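Local structure of dihydropteroate synthase (6UCZ) at residues A[154-159]-A[183-188]; A[200-205]-A[230-235]. The protein probably catalyses the condensation of 6-hydroxymethyl-7,8-dihydropterin pyrophosphate with p-aminobenzoate to 7,8-dihydropteroate, a step of folate biosynthesis. One frame throughout, in Å; residues are numbered along the deposited sequence.

In the fold
Of the parts concerned, strand 153-157 comes first along the chain, and contact 1 folds helix 174-194 back against its C-terminal end, closing a loop of 23 residues. The chain then runs into strand 202-205, which lies beside 153-157 in the parallel sheet. Contact 2 opens here and closes 24 residues later, where the approach to strand 235-236 meets 202-205. The two loops neither nest nor cross: they follow in series. Contact 1 joins an outer helix to the wall of the barrel, whereas contact 2 links the two strands at the ends of the strand order and makes that wall continuous. Both reach the pterin ligand, through M157 and I155 in the first and D205 in the second.

Contact 1. Residues A[154-159]-A[183-188]. With PMM (pterin-6-yl-methyl-monophosphate), chain C.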
loop_
_atom_site.group_PDB
_atom_site.type_symbol
_atom_site.label_atom_id
_atom_site.label_comp_id
_atom_site.label_asym_id
_atom_site.label_seq_id
_atom_site.Cartn_x
_atom_site.Cartn_y
_atom_site.Cartn_z
ATOM N N ILE A 154 7.804 -4.332 6.242
ATOM C CA ILE A 154 6.377 -4.626 6.256
ATOM C C ILE A 154 5.554 -3.351 6.361
ATOM O O ILE A 154 5.808 -2.503 7.222
ATOM C CB ILE A 154 6.020 -5.618 7.384
ATOM C CG1 ILE A 154 4.506 -5.796 7.476
ATOM C CG2 ILE A 154 6.628 -5.192 8.720
ATOM C CD1 ILE A 154 4.108 -7.118 8.121
ATOM N N ILE A 155 4.568 -3.215 5.480
ATOM C CA ILE A 155 3.546 -2.180 5.584
ATOM C C ILE A 155 2.333 -2.784 6.278
ATOM O O ILE A 155 1.866 -3.862 5.888
ATOM C CB ILE A 155 3.145 -1.646 4.199
ATOM C CG1 ILE A 155 4.382 -1.208 3.415
ATOM C CG2 ILE A 155 2.144 -0.471 4.339
ATOM C CD1 ILE A 155 4.112 -1.065 1.928
ATOM N N ILE A 156 1.827 -2.106 7.306
ATOM C CA ILE A 156 0.557 -2.458 7.938
ATOM C C ILE A 156 -0.433 -1.335 7.652
ATOM O O ILE A 156 -0.128 -0.155 7.880
ATOM C CB ILE A 156 0.711 -2.722 9.447
ATOM C CG1 ILE A 156 1.488 -1.591 10.133
ATOM C CG2 ILE A 156 1.396 -4.078 9.684
ATOM C CD1 ILE A 156 1.550 -1.745 11.667
ATOM N N MET A 157 -1.609 -1.696 7.139
ATOM C CA MET A 157 -2.610 -0.740 6.668
ATOM C C MET A 157 -3.844 -0.761 7.566
ATOM O O MET A 157 -4.357 -1.839 7.887
ATOM C CB MET A 157 -3.038 -1.076 5.240
ATOM C CG MET A 157 -3.879 0.027 4.598
ATOM S SD MET A 157 -4.822 -0.594 3.208
ATOM C CE MET A 157 -6.112 -1.526 4.070
ATOM N N HIS A 158 -4.341 0.422 7.943
ATOM C CA HIS A 158 -5.543 0.496 8.770
ATOM C C HIS A 158 -6.798 0.172 7.963
ATOM O O HIS A 158 -6.956 0.622 6.825
ATOM C CB HIS A 158 -5.700 1.889 9.384
ATOM C CG HIS A 158 -6.916 2.012 10.254
ATOM N ND1 HIS A 158 -8.174 2.258 9.747
ATOM C CD2 HIS A 158 -7.076 1.850 11.591
ATOM C CE1 HIS A 158 -9.053 2.271 10.736
ATOM N NE2 HIS A 158 -8.409 2.036 11.866
ATOM N N HIS A 159 -7.720 -0.577 8.577
ATOM C CA HIS A 159 -9.034 -0.829 7.991
ATOM C C HIS A 159 -10.073 -1.099 9.079
ATOM O O HIS A 159 -9.739 -1.336 10.242
ATOM C CB HIS A 159 -8.968 -1.987 6.990
ATOM C CG HIS A 159 -8.514 -3.276 7.602
ATOM N ND1 HIS A 159 -9.357 -4.092 8.324
ATOM C CD2 HIS A 159 -7.295 -3.863 7.640
ATOM C CE1 HIS A 159 -8.684 -5.145 8.758
ATOM N NE2 HIS A 159 -7.431 -5.035 8.350
ATOM N N GLU A 183 -3.816 4.726 17.206
ATOM C CA GLU A 183 -3.801 3.723 18.270
ATOM C C GLU A 183 -3.860 2.311 17.695
ATOM O O GLU A 183 -3.154 1.407 18.163
ATOM C CB GLU A 183 -4.957 3.971 19.240
ATOM N N TRP A 184 -4.687 2.107 16.669
ATOM C CA TRP A 184 -4.795 0.798 16.030
ATOM C C TRP A 184 -3.447 0.358 15.454
ATOM O O TRP A 184 -2.988 -0.772 15.687
ATOM C CB TRP A 184 -5.874 0.898 14.948
ATOM C CG TRP A 184 -6.366 -0.342 14.203
ATOM C CD1 TRP A 184 -7.526 -1.022 14.432
ATOM C CD2 TRP A 184 -5.769 -0.951 13.046
ATOM N NE1 TRP A 184 -7.676 -2.032 13.511
ATOM C CE2 TRP A 184 -6.609 -2.011 12.653
ATOM C CE3 TRP A 184 -4.594 -0.719 12.322
ATOM C CZ2 TRP A 184 -6.307 -2.842 11.575
ATOM C CZ3 TRP A 184 -4.300 -1.539 11.249
ATOM C CH2 TRP A 184 -5.155 -2.581 10.877
ATOM N N LEU A 185 -2.784 1.264 14.725
ATOM C CA LEU A 185 -1.469 0.981 14.160
ATOM C C LEU A 185 -0.424 0.754 15.244
ATOM O O LEU A 185 0.416 -0.150 15.127
ATOM C CB LEU A 185 -1.049 2.128 13.238
ATOM C CG LEU A 185 -1.842 2.169 11.938
ATOM C CD1 LEU A 185 -1.600 3.481 11.221
ATOM C CD2 LEU A 185 -1.432 0.997 11.052
ATOM N N CYS A 186 -0.456 1.564 16.308
ATOM C CA CYS A 186 0.553 1.433 17.354
ATOM C C CYS A 186 0.444 0.098 18.074
ATOM O O CYS A 186 1.462 -0.476 18.477
ATOM C CB CYS A 186 0.438 2.586 18.350
ATOM S SG CYS A 186 1.113 4.149 17.738
ATOM N N SER A 187 -0.778 -0.406 18.256
ATOM C CA SER A 187 -0.952 -1.732 18.845
ATOM C C SER A 187 -0.299 -2.809 17.984
ATOM O O SER A 187 0.268 -3.779 18.507
ATOM C CB SER A 187 -2.441 -2.015 19.046
ATOM O OG SER A 187 -2.695 -3.402 19.106
ATOM N N ARG A 188 -0.395 -2.663 16.658
ATOM C CA ARG A 188 0.188 -3.636 15.741
ATOM C C ARG A 188 1.704 -3.500 15.661
ATOM O O ARG A 188 2.412 -4.503 15.514
ATOM C CB ARG A 188 -0.469 -3.501 14.374
ATOM C CG ARG A 188 -1.781 -4.268 14.328
ATOM C CD ARG A 188 -2.881 -3.463 13.691
ATOM N NE ARG A 188 -4.113 -4.236 13.597
ATOM C CZ ARG A 188 -5.116 -4.153 14.469
ATOM N NH1 ARG A 188 -5.037 -3.319 15.499
ATOM N NH2 ARG A 188 -6.200 -4.896 14.301
HETATM N N5 PMM C . -5.311 -0.008 -1.244
HETATM C C6 PMM C . -5.684 -1.104 -1.913
HETATM C C7 PMM C . -4.942 -2.268 -1.843
HETATM N N8 PMM C . -3.830 -2.409 -1.112
HETATM N N1 PMM C . -2.307 -1.450 0.289
HETATM C C2 PMM C . -1.890 -0.401 0.988
HETATM N N2 PMM C . -0.790 -0.500 1.742
HETATM N N3 PMM C . -2.544 0.802 0.994
HETATM C C4 PMM C . -3.702 1.075 0.303
HETATM O O4 PMM C . -4.247 2.176 0.381
HETATM C C4A PMM C . -4.204 -0.068 -0.488
HETATM C C8A PMM C . -3.465 -1.307 -0.447
HETATM C C9 PMM C . -6.975 -0.997 -2.686
HETATM O O10 PMM C . -6.773 -0.145 -3.832
HETATM P PA PMM C . -6.730 -0.720 -5.344
HETATM O O1P PMM C . -6.726 0.539 -6.227
HETATM O O2P PMM C . -8.049 -1.437 -5.599
HETATM O O3P PMM C . -5.532 -1.590 -5.532
#
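W184 meets H158 and H159 in two edge-to-face pairs just past the C-terminal end of strand 154-157. Its CG stands anti to the backbone N (chi1 -172°), which carries the ring off helix 183-188 toward the strand. Starting at CB, the first atom met is H158 CD2, 3.7 Å away and in the plane of the imidazole. Farther out, W184 CD2 lies 3.4 Å from the same H158 CD2, where the imidazole directs its edge at the indole face in a T-shaped pair with planes 62° apart. CE3 and CZ3 run over H158, CZ3 close to its CA and M157 O, and NE1 lies beside H159 O. At the tip, W184 CH2 comes to 3.2 Å from M157 O, a buried carbonyl with no polar partner. The six-membered ring also turns its edge to the face of H159.

R188 covers the other indole face: its guanidinium spreads over W184 with CZ 3.2 Å above the ring plane. R188 NH1 donates a 3.3 Å hydrogen bond to W184 O from above the carbonyl plane, and R188 NE is held by G137 O, so two hydrogen bonds and the indole face hold the guanidinium. K212 bonds H158 and G136 bonds H159, anchoring both imidazoles.

Deeper in, branched aliphatic residues fill the seam. I156 CG1 passes L185 CD2 at 4.0 Å, and I156 CD1 reaches R188 CB at 3.8 Å. The CB of M157 points away from the helix, and the chain, bent at chi3, brings SD to 3.5 Å from N3 of the pterin, while I155 CG2 touches the pterin amine. Helix and strand run 143° apart, as expected of a strand and the outer helix that follows it in a (beta/alpha)8, or TIM, barrel whose strand ends line the pterin pocket.

Contact 2. Residues A[200-205]-A[230-235]; sequences ERIILD and LGFPVC. With PMM (pterin-6-yl-methyl-monophosphate), chain C.
Closure of the TIM barrel is the business of this contact, in which L204 on strand 202-205 bridges V234, just ahead of strand 235-236. Two backbone bonds make the single bridge. L204 N donates to P233 O at 2.9 Å, in the carbonyl plane and nearly straight (170°), and C235 N returns a bond of 2.8 Å to L204 O. P233 suits the join because the bridge uses its carbonyl and asks nothing of the N-H it lacks.

On the side of L204, apolar groups meet the surrounding helices. L204 CD1 touches both F232 CB and L230 CD1, 3.9 Å from each, and V189 of helix 174-194 packs on both L204 and F232. The F232 ring turns its edge to I202 O, a buried carbonyl with no polar partner, and R199 makes a cation-pi contact with the ring.

The side of I203 and D205 faces the barrel interior. I203 CG2 lies 4.0 Å from C235 CB; a compact cysteine suits this place, with SG near D205 OD2. A chi1 of -177° swings the D205 carboxylate onto the ligand: OD2 accepts from pterin N3 at 2.7 Å and from N2 at 2.9 Å, while G207 N holds OD1 and limits its rotation. N133, K241 and R274 also bond the ligand in this pterin site at the barrel's C-terminal mouth, as in other dihydropteroate synthases.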
loop_
_atom_site.group_PDB
_atom_site.type_symbol
_atom_site.label_atom_id
_atom_site.label_comp_id
_atom_site.label_asym_id
_atom_site.label_seq_id
_atom_site.Cartn_x
_atom_site.Cartn_y
_atom_site.Cartn_z
ATOM N N GLU A 200 12.872 -0.424 12.572
ATOM C CA GLU A 200 13.129 0.302 11.331
ATOM C C GLU A 200 12.429 -0.307 10.121
ATOM O O GLU A 200 12.231 0.392 9.124
ATOM C CB GLU A 200 14.635 0.383 11.062
ATOM C CG GLU A 200 15.412 1.192 12.097
ATOM C CD GLU A 200 15.738 0.394 13.342
ATOM O OE1 GLU A 200 16.286 -0.714 13.198
ATOM O OE2 GLU A 200 15.433 0.857 14.458
ATOM N N ARG A 201 12.043 -1.578 10.171
ATOM C CA ARG A 201 11.444 -2.213 9.004
ATOM C C ARG A 201 9.926 -2.073 8.926
ATOM O O ARG A 201 9.323 -2.635 8.006
ATOM C CB ARG A 201 11.847 -3.687 8.936
ATOM C CG ARG A 201 13.312 -3.866 8.578
ATOM C CD ARG A 201 13.774 -5.270 8.768
ATOM N NE ARG A 201 15.193 -5.413 8.447
ATOM C CZ ARG A 201 15.979 -6.364 8.943
ATOM N NH1 ARG A 201 15.484 -7.256 9.788
ATOM N NH2 ARG A 201 17.263 -6.423 8.593
ATOM N N ILE A 202 9.294 -1.342 9.847
ATOM C CA ILE A 202 7.835 -1.238 9.905
ATOM C C ILE A 202 7.393 0.060 9.240
ATOM O O ILE A 202 7.900 1.138 9.572
ATOM C CB ILE A 202 7.332 -1.300 11.354
ATOM C CG1 ILE A 202 7.707 -2.639 11.991
ATOM C CG2 ILE A 202 5.818 -1.083 11.381
ATOM C CD1 ILE A 202 7.494 -2.689 13.496
ATOM N N ILE A 203 6.397 -0.032 8.353
ATOM C CA ILE A 203 5.849 1.104 7.616
ATOM C C ILE A 203 4.352 1.195 7.893
ATOM O O ILE A 203 3.652 0.176 7.887
ATOM C CB ILE A 203 6.120 0.950 6.103
ATOM C CG1 ILE A 203 7.625 0.788 5.840
ATOM C CG2 ILE A 203 5.565 2.119 5.329
ATOM C CD1 ILE A 203 7.946 0.065 4.526
ATOM N N LEU A 204 3.850 2.415 8.114
ATOM C CA LEU A 204 2.459 2.631 8.517
ATOM C C LEU A 204 1.645 3.246 7.385
ATOM O O LEU A 204 2.092 4.191 6.733
ATOM C CB LEU A 204 2.378 3.549 9.741
ATOM C CG LEU A 204 3.187 3.117 10.966
ATOM C CD1 LEU A 204 2.993 4.078 12.132
ATOM C CD2 LEU A 204 2.832 1.684 11.368
ATOM N N ASP A 205 0.432 2.733 7.184
ATOM C CA ASP A 205 -0.458 3.193 6.113
ATOM C C ASP A 205 -1.851 3.388 6.698
ATOM O O ASP A 205 -2.404 2.440 7.300
ATOM C CB ASP A 205 -0.453 2.177 4.962
ATOM C CG ASP A 205 -1.284 2.605 3.762
ATOM O OD1 ASP A 205 -2.326 3.299 3.911
ATOM O OD2 ASP A 205 -0.900 2.205 2.639
ATOM N N LEU A 230 4.974 10.006 14.336
ATOM C CA LEU A 230 5.235 8.806 15.116
ATOM C C LEU A 230 6.664 8.309 14.932
ATOM O O LEU A 230 7.146 7.525 15.758
ATOM C CB LEU A 230 4.240 7.718 14.727
ATOM C CG LEU A 230 2.825 7.891 15.270
ATOM C CD1 LEU A 230 1.941 6.749 14.812
ATOM C CD2 LEU A 230 2.858 7.959 16.781
ATOM N N GLY A 231 7.348 8.754 13.876
ATOM C CA GLY A 231 8.724 8.379 13.631
ATOM C C GLY A 231 8.926 7.207 12.697
ATOM O O GLY A 231 10.077 6.857 12.416
ATOM N N PHE A 232 7.857 6.580 12.230
ATOM C CA PHE A 232 7.886 5.490 11.272
ATOM C C PHE A 232 7.670 6.011 9.858
ATOM O O PHE A 232 6.932 6.978 9.653
ATOM C CB PHE A 232 6.796 4.462 11.594
ATOM C CG PHE A 232 6.996 3.770 12.907
ATOM C CD1 PHE A 232 6.532 4.341 14.078
ATOM C CD2 PHE A 232 7.652 2.550 12.972
ATOM C CE1 PHE A 232 6.721 3.706 15.291
ATOM C CE2 PHE A 232 7.850 1.915 14.177
ATOM C CZ PHE A 232 7.383 2.491 15.340
ATOM N N PRO A 233 8.274 5.365 8.861
ATOM C CA PRO A 233 7.920 5.676 7.472
ATOM C C PRO A 233 6.445 5.408 7.222
ATOM O O PRO A 233 5.836 4.517 7.827
ATOM C CB PRO A 233 8.805 4.734 6.652
ATOM C CG PRO A 233 9.896 4.295 7.600
ATOM C CD PRO A 233 9.278 4.291 8.957
ATOM N N VAL A 234 5.875 6.202 6.318
ATOM C CA VAL A 234 4.453 6.174 6.011
ATOM C C VAL A 234 4.256 5.828 4.542
ATOM O O VAL A 234 4.999 6.300 3.677
ATOM C CB VAL A 234 3.802 7.529 6.363
ATOM C CG1 VAL A 234 2.407 7.633 5.778
ATOM C CG2 VAL A 234 3.772 7.701 7.880
ATOM N N CYS A 235 3.267 4.982 4.273
ATOM C CA CYS A 235 2.795 4.692 2.928
ATOM C C CYS A 235 1.371 5.218 2.772
ATOM O O CYS A 235 0.534 5.043 3.665
ATOM C CB CYS A 235 2.822 3.184 2.651
ATOM S SG CYS A 235 2.159 2.682 1.049
HETATM N N5 PMM C . -5.311 -0.008 -1.244
HETATM C C6 PMM C . -5.684 -1.104 -1.913
HETATM C C7 PMM C . -4.942 -2.268 -1.843
HETATM N N8 PMM C . -3.830 -2.409 -1.112
HETATM N N1 PMM C . -2.307 -1.450 0.289
HETATM C C2 PMM C . -1.890 -0.401 0.988
HETATM N N2 PMM C . -0.790 -0.500 1.742
HETATM N N3 PMM C . -2.544 0.802 0.994
HETATM C C4 PMM C . -3.702 1.075 0.303
HETATM O O4 PMM C . -4.247 2.176 0.381
HETATM C C4A PMM C . -4.204 -0.068 -0.488
HETATM C C8A PMM C . -3.465 -1.307 -0.447
HETATM C C9 PMM C . -6.975 -0.997 -2.686
HETATM O O10 PMM C . -6.773 -0.145 -3.832
HETATM P PA PMM C . -6.730 -0.720 -5.344
HETATM O O1P PMM C . -6.726 0.539 -6.227
HETATM O O2P PMM C . -8.049 -1.437 -5.599
HETATM O O3P PMM C . -5.532 -1.590 -5.532
#